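Adenylate cyclase (Hippeastrum hybrid cultivar, PDB 6YP4) cleaves inorganic triphosphate as its dominant activity despite its adenylyl cyclase name, and binds a GTP analogue and magnesium in a CYTH fold. Local coordinates at residues E4-L9 with G75-E80; L27-Q32 with V136-R141; C62-K67 with E84-Q89. One frame throughout, in Å; residues are numbered along the deposited sequence.

Contact 1: residues E4-L9 with G75-E80; sequences EIKLRL and GVSHVE. With GCP (phosphomethylphosphonic acid guanylate ester), chain B; EDO (1,2-ethanediol), chain H.
The carbonyl O of E4 takes the amide of S77 at N–O 2.7 Å, with the donor lying nearly along the C=O axis (C=O...N angle 167°). E4 N answers with a 3.0 Å bond to S77 O, so that E4 and S77 form an antiparallel hydrogen-bonded pair. Two residues on, the amide N of K6 reaches G75 O at 2.9 Å, and the same carbonyl also receives a CA–H contact from I5. G75 sits at the start of the second segment with a positive phi, a backbone state that glycine adopts without strain. The axes of the short strands run at 131° to each other, and the cross-strand bonds are confined to E4 and K6 of 4-9.

The two faces of this ladder have different tasks. On one, I5 CD1 touches V76 CG2 at 3.8 Å, the two aliphatic side chains crossing at a slant beneath helix 170-183, where I5 also packs on K174 and V76 on P170. On the other, S77 CB lies 4.0 Å from K6 CE. The K6 chain runs straight past this seryl carbon: CG is anti to the carbonyl carbon (chi1 -68°), and every later torsion is extended. Its ammonium thereby arrives at the terminal phosphate of the GTP analogue, where NZ to O1G is a weak bond of 3.0 Å. The E4 side chain, modelled in two conformers, is extended beyond CG in this one and carries OE2 to the ribose, 2.9 Å from O3' of the ligand, a weak bond at most. R52, R54, R137 and K195 add further donors to the ligand. Acidic and basic side chains projecting together from neighbouring antiparallel strands are the hallmark of the CYTH tunnel, the polyphosphate site of the triphosphate tunnel enzymes.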
# COMPACT_ATOMS: atom_id res chain seq x y z
N GLU A 4 -13.42 5.87 0.36
CA GLU A 4 -12.92 5.66 -0.99
C GLU A 4 -13.88 6.28 -2.01
O GLU A 4 -15.10 6.35 -1.79
CB GLU A 4 -12.71 4.17 -1.33
CG GLU A 4 -11.27 3.68 -1.11
CD GLU A 4 -10.91 2.43 -1.89
OE1 GLU A 4 -11.44 1.35 -1.57
OE2 GLU A 4 -10.08 2.53 -2.82
N ILE A 5 -13.31 6.75 -3.10
CA ILE A 5 -14.06 7.11 -4.29
C ILE A 5 -14.18 5.84 -5.12
O ILE A 5 -13.22 5.06 -5.21
CB ILE A 5 -13.36 8.24 -5.07
CG1 ILE A 5 -13.09 9.44 -4.15
CG2 ILE A 5 -14.14 8.64 -6.29
CD1 ILE A 5 -14.32 9.98 -3.51
N LYS A 6 -15.35 5.59 -5.72
CA LYS A 6 -15.55 4.35 -6.48
C LYS A 6 -16.36 4.66 -7.73
O LYS A 6 -17.55 4.99 -7.64
CB LYS A 6 -16.24 3.28 -5.63
CG LYS A 6 -15.37 2.74 -4.50
CD LYS A 6 -16.01 1.56 -3.80
CE LYS A 6 -15.11 1.00 -2.71
NZ LYS A 6 -15.75 -0.17 -2.05
N LEU A 7 -15.71 4.56 -8.89
CA LEU A 7 -16.33 4.82 -10.19
C LEU A 7 -16.31 3.55 -11.02
O LEU A 7 -15.35 2.79 -10.98
CB LEU A 7 -15.59 5.92 -10.94
CG LEU A 7 -15.19 7.16 -10.13
CD1 LEU A 7 -14.26 8.03 -10.96
CD2 LEU A 7 -16.43 7.96 -9.71
N ARG A 8 -17.37 3.31 -11.79
CA ARG A 8 -17.46 2.10 -12.60
C ARG A 8 -17.22 2.46 -14.07
O ARG A 8 -17.77 3.44 -14.57
CB ARG A 8 -18.82 1.43 -12.42
CG ARG A 8 -18.99 0.15 -13.23
CD ARG A 8 -20.34 -0.50 -12.95
NE ARG A 8 -20.53 -1.70 -13.75
CZ ARG A 8 -21.70 -2.29 -13.95
NH1 ARG A 8 -22.81 -1.79 -13.39
NH2 ARG A 8 -21.77 -3.37 -14.70
N LEU A 9 -16.37 1.65 -14.76
CA LEU A 9 -16.24 1.80 -16.21
C LEU A 9 -17.19 0.85 -16.94
O LEU A 9 -17.38 -0.30 -16.50
CB LEU A 9 -14.80 1.53 -16.65
CG LEU A 9 -13.74 2.16 -15.75
CD1 LEU A 9 -12.37 1.85 -16.29
CD2 LEU A 9 -13.93 3.65 -15.71
N GLY A 75 -20.82 8.23 -5.50
CA GLY A 75 -19.46 7.83 -5.76
C GLY A 75 -18.56 7.75 -4.55
O GLY A 75 -17.37 7.40 -4.69
N VAL A 76 -19.06 8.04 -3.36
CA VAL A 76 -18.24 8.09 -2.16
C VAL A 76 -18.62 6.92 -1.26
O VAL A 76 -19.80 6.69 -0.99
CB VAL A 76 -18.39 9.43 -1.43
CG1 VAL A 76 -17.60 9.42 -0.12
CG2 VAL A 76 -17.91 10.54 -2.34
N SER A 77 -17.61 6.16 -0.82
CA SER A 77 -17.79 5.01 0.05
C SER A 77 -17.25 5.30 1.44
O SER A 77 -16.18 5.91 1.58
CB SER A 77 -17.09 3.78 -0.54
OG SER A 77 -17.30 2.64 0.27
N HIS A 78 -18.00 4.90 2.47
CA HIS A 78 -17.53 4.84 3.85
C HIS A 78 -17.78 3.42 4.36
O HIS A 78 -18.87 2.88 4.16
CB HIS A 78 -18.26 5.82 4.78
CG HIS A 78 -18.20 7.26 4.36
ND1 HIS A 78 -19.01 7.77 3.36
CD2 HIS A 78 -17.48 8.30 4.83
CE1 HIS A 78 -18.76 9.06 3.22
NE2 HIS A 78 -17.84 9.41 4.10
N VAL A 79 -16.79 2.82 5.03
CA VAL A 79 -17.01 1.48 5.59
C VAL A 79 -16.09 1.29 6.80
O VAL A 79 -14.97 1.81 6.84
CB VAL A 79 -16.80 0.38 4.51
CG1 VAL A 79 -15.34 0.24 4.11
CG2 VAL A 79 -17.37 -0.96 4.99
N GLU A 80 -16.60 0.58 7.81
CA GLU A 80 -15.81 0.17 8.97
C GLU A 80 -15.10 -1.13 8.64
O GLU A 80 -15.74 -2.13 8.30
CB GLU A 80 -16.70 -0.03 10.19
CG GLU A 80 -17.34 1.22 10.73
CD GLU A 80 -18.42 0.91 11.74
OE1 GLU A 80 -19.57 1.36 11.55
OE2 GLU A 80 -18.12 0.19 12.72
PG GCP B . -13.05 -2.66 -2.89
O1G GCP B . -13.76 -1.64 -3.72
O2G GCP B . -12.54 -3.79 -3.76
O3G GCP B . -13.98 -3.21 -1.84
C3B GCP B . -11.62 -1.84 -2.09
PB GCP B . -10.77 -3.08 -1.00
O1B GCP B . -11.74 -3.96 -0.27
O2B GCP B . -9.76 -3.88 -1.79
O3A GCP B . -9.97 -2.17 0.11
PA GCP B . -8.83 -2.88 1.06
O1A GCP B . -9.04 -2.34 2.46
O2A GCP B . -9.08 -4.38 1.04
O5' GCP B . -7.29 -2.56 0.45
C5' GCP B . -7.15 -1.58 -0.56
C4' GCP B . -7.48 -0.13 -0.01
O4' GCP B . -6.84 0.19 1.38
C3' GCP B . -7.00 0.75 -0.81
O3' GCP B . -7.96 1.81 -1.01
C2' GCP B . -5.56 1.28 -0.16
O2' GCP B . -5.36 2.73 -0.34
C1' GCP B . -5.50 0.94 1.07
N9 GCP B . -4.31 0.02 1.29
C8 GCP B . -4.47 -1.31 1.27
N7 GCP B . -3.28 -1.90 1.49
C5 GCP B . -2.37 -0.92 1.63
C6 GCP B . -1.00 -0.95 1.87
O6 GCP B . -0.43 -1.99 1.98
N1 GCP B . -0.31 0.19 1.97
C2 GCP B . -0.96 1.38 1.85
N2 GCP B . -0.11 2.56 1.98
N3 GCP B . -2.30 1.41 1.61
C4 GCP B . -3.00 0.26 1.51
C1 EDO H . -22.31 1.64 -15.96
O1 EDO H . -21.84 0.35 -16.39
C2 EDO H . -21.16 2.40 -15.32
O2 EDO H . -20.18 2.72 -16.32

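Contact 2: residues L27-Q32 with V136-R141; sequences LKTHLQ and VRAVYR. With GCP (phosphomethylphosphonic acid guanylate ester), chain C; GCP (phosphomethylphosphonic acid guanylate ester), chain B.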
# COMPACT_ATOMS: atom_id res chain seq x y z
N LEU A 27 2.50 1.49 -10.74
CA LEU A 27 3.31 0.98 -9.64
C LEU A 27 3.37 -0.54 -9.60
O LEU A 27 4.44 -1.10 -9.40
CB LEU A 27 2.76 1.48 -8.30
CG LEU A 27 3.47 0.97 -7.04
CD1 LEU A 27 4.92 1.43 -7.03
CD2 LEU A 27 2.78 1.41 -5.77
N LYS A 28 2.24 -1.24 -9.78
CA LYS A 28 2.25 -2.69 -9.71
C LYS A 28 0.91 -3.21 -10.21
O LYS A 28 -0.08 -2.49 -10.23
CB LYS A 28 2.51 -3.20 -8.27
CG LYS A 28 1.46 -2.72 -7.27
CD LYS A 28 1.85 -3.04 -5.83
CE LYS A 28 0.79 -2.58 -4.85
NZ LYS A 28 0.90 -3.23 -3.50
N THR A 29 0.90 -4.49 -10.60
CA THR A 29 -0.34 -5.19 -10.96
C THR A 29 -0.27 -6.58 -10.35
O THR A 29 0.74 -7.27 -10.50
CB THR A 29 -0.50 -5.29 -12.49
OG1 THR A 29 -0.51 -3.97 -13.04
CG2 THR A 29 -1.82 -6.08 -12.90
N HIS A 30 -1.34 -6.99 -9.65
CA HIS A 30 -1.39 -8.29 -9.00
C HIS A 30 -2.77 -8.93 -9.16
O HIS A 30 -3.78 -8.25 -9.31
CB HIS A 30 -1.05 -8.18 -7.52
CG HIS A 30 0.39 -7.85 -7.28
ND1 HIS A 30 1.37 -8.82 -7.24
CD2 HIS A 30 1.02 -6.66 -7.15
CE1 HIS A 30 2.55 -8.24 -7.06
NE2 HIS A 30 2.36 -6.93 -6.99
N LEU A 31 -2.76 -10.26 -9.05
CA LEU A 31 -3.94 -11.11 -9.11
C LEU A 31 -4.43 -11.42 -7.69
O LEU A 31 -3.63 -11.79 -6.83
CB LEU A 31 -3.60 -12.41 -9.84
CG LEU A 31 -4.67 -13.48 -9.86
CD1 LEU A 31 -5.85 -12.93 -10.63
CD2 LEU A 31 -4.14 -14.73 -10.52
N GLN A 32 -5.72 -11.24 -7.45
CA GLN A 32 -6.35 -11.52 -6.16
C GLN A 32 -7.43 -12.57 -6.33
O GLN A 32 -8.20 -12.52 -7.30
CB GLN A 32 -6.98 -10.26 -5.55
CG GLN A 32 -6.15 -8.96 -5.75
CD GLN A 32 -6.81 -7.73 -5.15
OE1 GLN A 32 -7.97 -7.45 -5.43
NE2 GLN A 32 -6.06 -6.98 -4.30
N VAL A 136 -8.15 -8.69 -10.92
CA VAL A 136 -6.85 -8.15 -11.34
C VAL A 136 -6.82 -6.68 -10.98
O VAL A 136 -7.67 -5.91 -11.43
CB VAL A 136 -6.60 -8.36 -12.83
CG1 VAL A 136 -5.22 -7.78 -13.22
CG2 VAL A 136 -6.65 -9.83 -13.18
N ARG A 137 -5.84 -6.27 -10.17
CA ARG A 137 -5.76 -4.90 -9.68
C ARG A 137 -4.44 -4.29 -10.12
O ARG A 137 -3.37 -4.81 -9.77
CB ARG A 137 -5.90 -4.84 -8.16
CG ARG A 137 -5.49 -3.50 -7.54
CD ARG A 137 -6.02 -3.38 -6.12
NE ARG A 137 -7.49 -3.45 -6.06
CZ ARG A 137 -8.18 -3.58 -4.93
NH1 ARG A 137 -7.56 -3.66 -3.77
NH2 ARG A 137 -9.51 -3.64 -4.96
N ALA A 138 -4.53 -3.19 -10.86
CA ALA A 138 -3.39 -2.38 -11.29
C ALA A 138 -3.37 -1.12 -10.43
O ALA A 138 -4.39 -0.45 -10.31
CB ALA A 138 -3.51 -2.04 -12.78
N VAL A 139 -2.21 -0.83 -9.82
CA VAL A 139 -2.08 0.25 -8.84
C VAL A 139 -1.23 1.35 -9.44
O VAL A 139 -0.20 1.09 -10.07
CB VAL A 139 -1.45 -0.25 -7.52
CG1 VAL A 139 -1.49 0.85 -6.45
CG2 VAL A 139 -2.13 -1.51 -7.04
N TYR A 140 -1.64 2.60 -9.19
CA TYR A 140 -1.00 3.79 -9.73
C TYR A 140 -0.81 4.82 -8.63
O TYR A 140 -1.71 5.03 -7.81
CB TYR A 140 -1.85 4.41 -10.87
CG TYR A 140 -2.17 3.42 -11.97
CD1 TYR A 140 -3.28 2.58 -11.89
CD2 TYR A 140 -1.32 3.28 -13.06
CE1 TYR A 140 -3.54 1.65 -12.88
CE2 TYR A 140 -1.56 2.35 -14.04
CZ TYR A 140 -2.68 1.56 -13.96
OH TYR A 140 -2.90 0.63 -14.94
N ARG A 141 0.36 5.46 -8.60
CA ARG A 141 0.59 6.65 -7.78
C ARG A 141 0.42 7.88 -8.67
O ARG A 141 1.23 8.11 -9.58
CB ARG A 141 1.97 6.63 -7.12
CG ARG A 141 2.24 7.88 -6.33
CD ARG A 141 3.54 7.78 -5.49
NE ARG A 141 3.51 6.69 -4.51
CZ ARG A 141 4.19 5.55 -4.65
NH1 ARG A 141 4.96 5.38 -5.71
NH2 ARG A 141 4.11 4.60 -3.73
PG GCP C . 11.18 6.91 3.60
O1G GCP C . 11.03 7.86 4.76
O2G GCP C . 11.74 5.59 4.07
O3G GCP C . 12.07 7.53 2.56
C3B GCP C . 9.52 6.63 2.89
PB GCP C . 9.69 5.53 1.41
O1B GCP C . 10.90 5.86 0.59
O2B GCP C . 9.67 4.07 1.82
O3A GCP C . 8.36 5.83 0.50
PA GCP C . 7.98 4.82 -0.74
O1A GCP C . 7.56 5.69 -1.90
O2A GCP C . 9.23 4.04 -1.09
O5' GCP C . 6.77 3.74 -0.25
C5' GCP C . 6.08 3.99 0.96
C4' GCP C . 5.20 5.31 0.88
O4' GCP C . 4.36 5.43 -0.43
C3' GCP C . 4.34 5.30 1.82
O3' GCP C . 4.25 6.62 2.42
C2' GCP C . 2.89 4.78 1.17
O2' GCP C . 1.73 5.51 1.72
C1' GCP C . 2.95 4.85 -0.10
N9 GCP C . 2.78 3.47 -0.70
C8 GCP C . 3.84 2.73 -1.04
N7 GCP C . 3.43 1.56 -1.54
C5 GCP C . 2.08 1.57 -1.52
C6 GCP C . 1.14 0.62 -1.92
O6 GCP C . 1.49 -0.41 -2.38
N1 GCP C . -0.16 0.89 -1.79
C2 GCP C . -0.57 2.07 -1.27
N2 GCP C . -2.01 2.25 -1.17
N3 GCP C . 0.36 3.00 -0.87
C4 GCP C . 1.68 2.74 -1.00
PG GCP B . -13.05 -2.66 -2.89
O1G GCP B . -13.76 -1.64 -3.72
O2G GCP B . -12.54 -3.79 -3.76
O3G GCP B . -13.98 -3.21 -1.84
C3B GCP B . -11.62 -1.84 -2.09
PB GCP B . -10.77 -3.08 -1.00
O1B GCP B . -11.74 -3.96 -0.27
O2B GCP B . -9.76 -3.88 -1.79
O3A GCP B . -9.97 -2.17 0.11
PA GCP B . -8.83 -2.88 1.06
O1A GCP B . -9.04 -2.34 2.46
O2A GCP B . -9.08 -4.38 1.04
O5' GCP B . -7.29 -2.56 0.45
C5' GCP B . -7.15 -1.58 -0.56
C4' GCP B . -7.48 -0.13 -0.01
O4' GCP B . -6.84 0.19 1.38
C3' GCP B . -7.00 0.75 -0.81
O3' GCP B . -7.96 1.81 -1.01
C2' GCP B . -5.56 1.28 -0.16
O2' GCP B . -5.36 2.73 -0.34
C1' GCP B . -5.50 0.94 1.07
N9 GCP B . -4.31 0.02 1.29
C8 GCP B . -4.47 -1.31 1.27
N7 GCP B . -3.28 -1.90 1.49
C5 GCP B . -2.37 -0.92 1.63
C6 GCP B . -1.00 -0.95 1.87
O6 GCP B . -0.43 -1.99 1.98
N1 GCP B . -0.31 0.19 1.97
C2 GCP B . -0.96 1.38 1.85
N2 GCP B . -0.11 2.56 1.98
N3 GCP B . -2.30 1.41 1.61
C4 GCP B . -3.00 0.26 1.51
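Strands 27-32 and 136-141 run antiparallel at 168°, and a classic beta bulge interrupts their ladder where L27 and K28 both face V139. V139 O takes L27 N at 2.8 Å and K28 N through a weak, longer bond, while V139 N returns a 2.7 Å bond to K28 O. Beyond the bulge, H30 and R137 exchange two regular backbone bonds.

K28 and V139 lie side by side, CG against CG2 at 3.8 Å. CG of K28 occupies the crowded position between backbone N and carbonyl carbon (chi1 59°), and the extended chain beyond it lets K28 NZ donate a 3.1 Å hydrogen bond to O6 on the guanine of GCP chain C. On the other face, T29 CG2 meets V136 CG1, and T29 OG1 is bonded to H26. R141, whose NH2 forms a salt bridge with E83 of the second subunit, ties the end of the strand to that subunit.

Q32, whose OE1 is held by N135, places its amide over one face of the R137 guanidinium, the two planes 62° apart. D151 ties down R137 NE, and the far end, NH1 and NH2, grips one phosphate oxygen of GCP chain B, O2B, at 3.0 and 3.2 Å.

Contact 3: residues C62-K67 with E84-Q89; sequences CVLSLK and EEIDPQ. With GCP (phosphomethylphosphonic acid guanylate ester), chain B.
V63 and L64 pair with E85 and E84 in a beta hairpin of strands 61-73 and 76-86, just where its second strand gives way to helix 88-96. Three backbone bonds join the segments. L64 N donates to E84 O at 2.8 Å and E84 N returns the bond to L64 O, making a regular hydrogen-bonded pair. Farther out, a single bond takes I86 N to C62 O from above the carbonyl plane, 38° out of it. A water then takes over the role of a direct contact, accepting from C62 N at 2.9 Å and donating to I86 O at 2.8 Å, so it bridges the strands as they separate.

The apolar contacts gather on the face of C62, L64 and I86. C62 SG, anti to its own amide N (chi1 -172°), lies 3.6 Å from I86 CG1, and I86 CG2 rests against L64 CB. The pyrrolidine ring of P88 closes the end of this patch, with its CB 3.9 Å from C62 CB. Within the sheet C62 also packs on I53 and F55 of strand 49-56, while L64 leans on I110 of helix 109-118. V63 and E85 slant across each other on the opposite face, V63 beside E83, a magnesium-binding residue.

Polar ends lead away from the pair. E84 and, in the conformer described, E85 reach H26 and H30 of the second subunit respectively, which sets this edge of the hairpin against the dimer partner. K67, three residues beyond L64, enters the tunnel and bonds through NZ to O1B of the GTP analogue at 3.0 Å. The helix that follows the hairpin is opened by D87 at its N-cap, where OD1 accepts Q89 N at 2.8 Å from above the carboxylate plane.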
# COMPACT_ATOMS: atom_id res chain seq x y z
N CYS A 62 -1.49 -13.15 1.93
CA CYS A 62 -2.85 -13.43 2.39
C CYS A 62 -3.30 -12.34 3.36
O CYS A 62 -2.55 -11.97 4.27
CB CYS A 62 -2.94 -14.81 3.09
SG CYS A 62 -4.65 -15.36 3.50
N VAL A 63 -4.52 -11.84 3.18
CA VAL A 63 -5.05 -10.77 4.01
C VAL A 63 -6.43 -11.16 4.53
O VAL A 63 -7.32 -11.52 3.74
CB VAL A 63 -5.12 -9.42 3.26
CG1 VAL A 63 -5.70 -8.33 4.17
CG2 VAL A 63 -3.73 -9.00 2.72
N LEU A 64 -6.62 -11.07 5.84
CA LEU A 64 -7.91 -11.33 6.49
C LEU A 64 -8.59 -10.01 6.82
O LEU A 64 -7.93 -9.08 7.30
CB LEU A 64 -7.73 -12.17 7.76
CG LEU A 64 -8.89 -12.43 8.71
CD1 LEU A 64 -9.85 -13.44 8.08
CD2 LEU A 64 -8.35 -12.97 10.03
N SER A 65 -9.90 -9.91 6.58
CA SER A 65 -10.57 -8.65 6.85
C SER A 65 -12.01 -8.84 7.30
O SER A 65 -12.72 -9.73 6.81
CB SER A 65 -10.56 -7.72 5.64
OG SER A 65 -11.21 -8.30 4.53
N LEU A 66 -12.45 -7.98 8.22
CA LEU A 66 -13.86 -7.86 8.57
C LEU A 66 -14.31 -6.47 8.17
O LEU A 66 -13.71 -5.48 8.58
CB LEU A 66 -14.08 -8.11 10.06
CG LEU A 66 -15.51 -7.95 10.58
CD1 LEU A 66 -16.42 -9.02 9.95
CD2 LEU A 66 -15.53 -8.06 12.08
N LYS A 67 -15.35 -6.39 7.34
CA LYS A 67 -15.88 -5.10 6.89
C LYS A 67 -17.35 -5.01 7.28
O LYS A 67 -18.12 -5.94 7.03
CB LYS A 67 -15.74 -4.93 5.39
CG LYS A 67 -14.35 -4.59 4.93
CD LYS A 67 -14.25 -4.87 3.45
CE LYS A 67 -13.25 -3.95 2.78
NZ LYS A 67 -13.91 -3.25 1.64
N GLU A 84 -5.73 -7.51 8.37
CA GLU A 84 -4.39 -7.86 8.80
C GLU A 84 -3.89 -8.98 7.91
O GLU A 84 -4.66 -9.86 7.51
CB GLU A 84 -4.35 -8.30 10.27
CG GLU A 84 -2.92 -8.32 10.83
CD GLU A 84 -2.83 -8.69 12.29
OE1 GLU A 84 -3.73 -9.37 12.82
OE2 GLU A 84 -1.86 -8.23 12.92
N GLU A 85 -2.61 -8.92 7.56
CA GLU A 85 -1.99 -9.99 6.81
C GLU A 85 -1.81 -11.21 7.69
O GLU A 85 -1.52 -11.10 8.88
CB GLU A 85 -0.64 -9.56 6.24
CG GLU A 85 -0.75 -8.63 5.04
CD GLU A 85 0.56 -8.46 4.29
OE1 GLU A 85 0.57 -7.70 3.29
OE2 GLU A 85 1.58 -9.06 4.70
N ILE A 86 -2.03 -12.40 7.10
CA ILE A 86 -1.87 -13.67 7.82
C ILE A 86 -1.05 -14.63 6.97
O ILE A 86 -0.77 -14.39 5.80
CB ILE A 86 -3.23 -14.31 8.19
CG1 ILE A 86 -4.02 -14.69 6.94
CG2 ILE A 86 -4.06 -13.38 9.06
CD1 ILE A 86 -5.14 -15.67 7.21
N ASP A 87 -0.63 -15.73 7.60
CA ASP A 87 0.17 -16.75 6.92
C ASP A 87 -0.72 -17.40 5.85
O ASP A 87 -1.78 -17.93 6.19
CB ASP A 87 0.67 -17.74 7.97
CG ASP A 87 1.44 -18.92 7.38
OD1 ASP A 87 1.38 -19.19 6.17
OD2 ASP A 87 2.12 -19.57 8.19
N PRO A 88 -0.35 -17.33 4.56
CA PRO A 88 -1.24 -17.93 3.54
C PRO A 88 -1.53 -19.38 3.79
O PRO A 88 -2.62 -19.85 3.42
CB PRO A 88 -0.46 -17.75 2.23
CG PRO A 88 0.53 -16.62 2.53
CD PRO A 88 0.88 -16.78 3.99
N GLN A 89 -0.61 -20.10 4.44
CA GLN A 89 -0.89 -21.50 4.73
C GLN A 89 -2.10 -21.63 5.64
O GLN A 89 -2.93 -22.53 5.45
CB GLN A 89 0.33 -22.19 5.34
CG GLN A 89 1.52 -22.32 4.38
CD GLN A 89 1.10 -22.76 2.97
OE1 GLN A 89 1.54 -22.17 1.97
NE2 GLN A 89 0.28 -23.80 2.88
PG GCP B . -13.05 -2.66 -2.89
O1G GCP B . -13.76 -1.64 -3.72
O2G GCP B . -12.54 -3.79 -3.76
O3G GCP B . -13.98 -3.21 -1.84
C3B GCP B . -11.62 -1.84 -2.09
PB GCP B . -10.77 -3.08 -1.00
O1B GCP B . -11.74 -3.96 -0.27
O2B GCP B . -9.76 -3.88 -1.79
O3A GCP B . -9.97 -2.17 0.11
PA GCP B . -8.83 -2.88 1.06
O1A GCP B . -9.04 -2.34 2.46
O2A GCP B . -9.08 -4.38 1.04
O5' GCP B . -7.29 -2.56 0.45
C5' GCP B . -7.15 -1.58 -0.56
C4' GCP B . -7.48 -0.13 -0.01
O4' GCP B . -6.84 0.19 1.38
C3' GCP B . -7.00 0.75 -0.81
O3' GCP B . -7.96 1.81 -1.01
C2' GCP B . -5.56 1.28 -0.16
O2' GCP B . -5.36 2.73 -0.34
C1' GCP B . -5.50 0.94 1.07
N9 GCP B . -4.31 0.02 1.29
C8 GCP B . -4.47 -1.31 1.27
N7 GCP B . -3.28 -1.90 1.49
C5 GCP B . -2.37 -0.92 1.63
C6 GCP B . -1.00 -0.95 1.87
O6 GCP B . -0.43 -1.99 1.98
N1 GCP B . -0.31 0.19 1.97
C2 GCP B . -0.96 1.38 1.85
N2 GCP B . -0.11 2.56 1.98
N3 GCP B . -2.30 1.41 1.61
C4 GCP B . -3.00 0.26 1.51
O HOH W 1 0.59 -12.95 3.87

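Overall arrangement
All three contacts belong to one curled antiparallel sheet, the wall of the CYTH tunnel, and each reaches GCP chain B. Along the chain the segments come in the order 4-9, 27-32, 62-67, 75-80, 84-89 and 136-141: contact 1 interlaces with both others, and contact 3 is nested inside the loop closed by contact 2. Contacts 1 and 3 share strand 76-86 and touch where E80 meets K67, although their centres are about 22 Å apart on opposite sides of the chain's centre. Contact 2 has its centre about 18 Å from each. Distant strands thus converge on one ligand, while contacts 2 and 3 also join the second subunit.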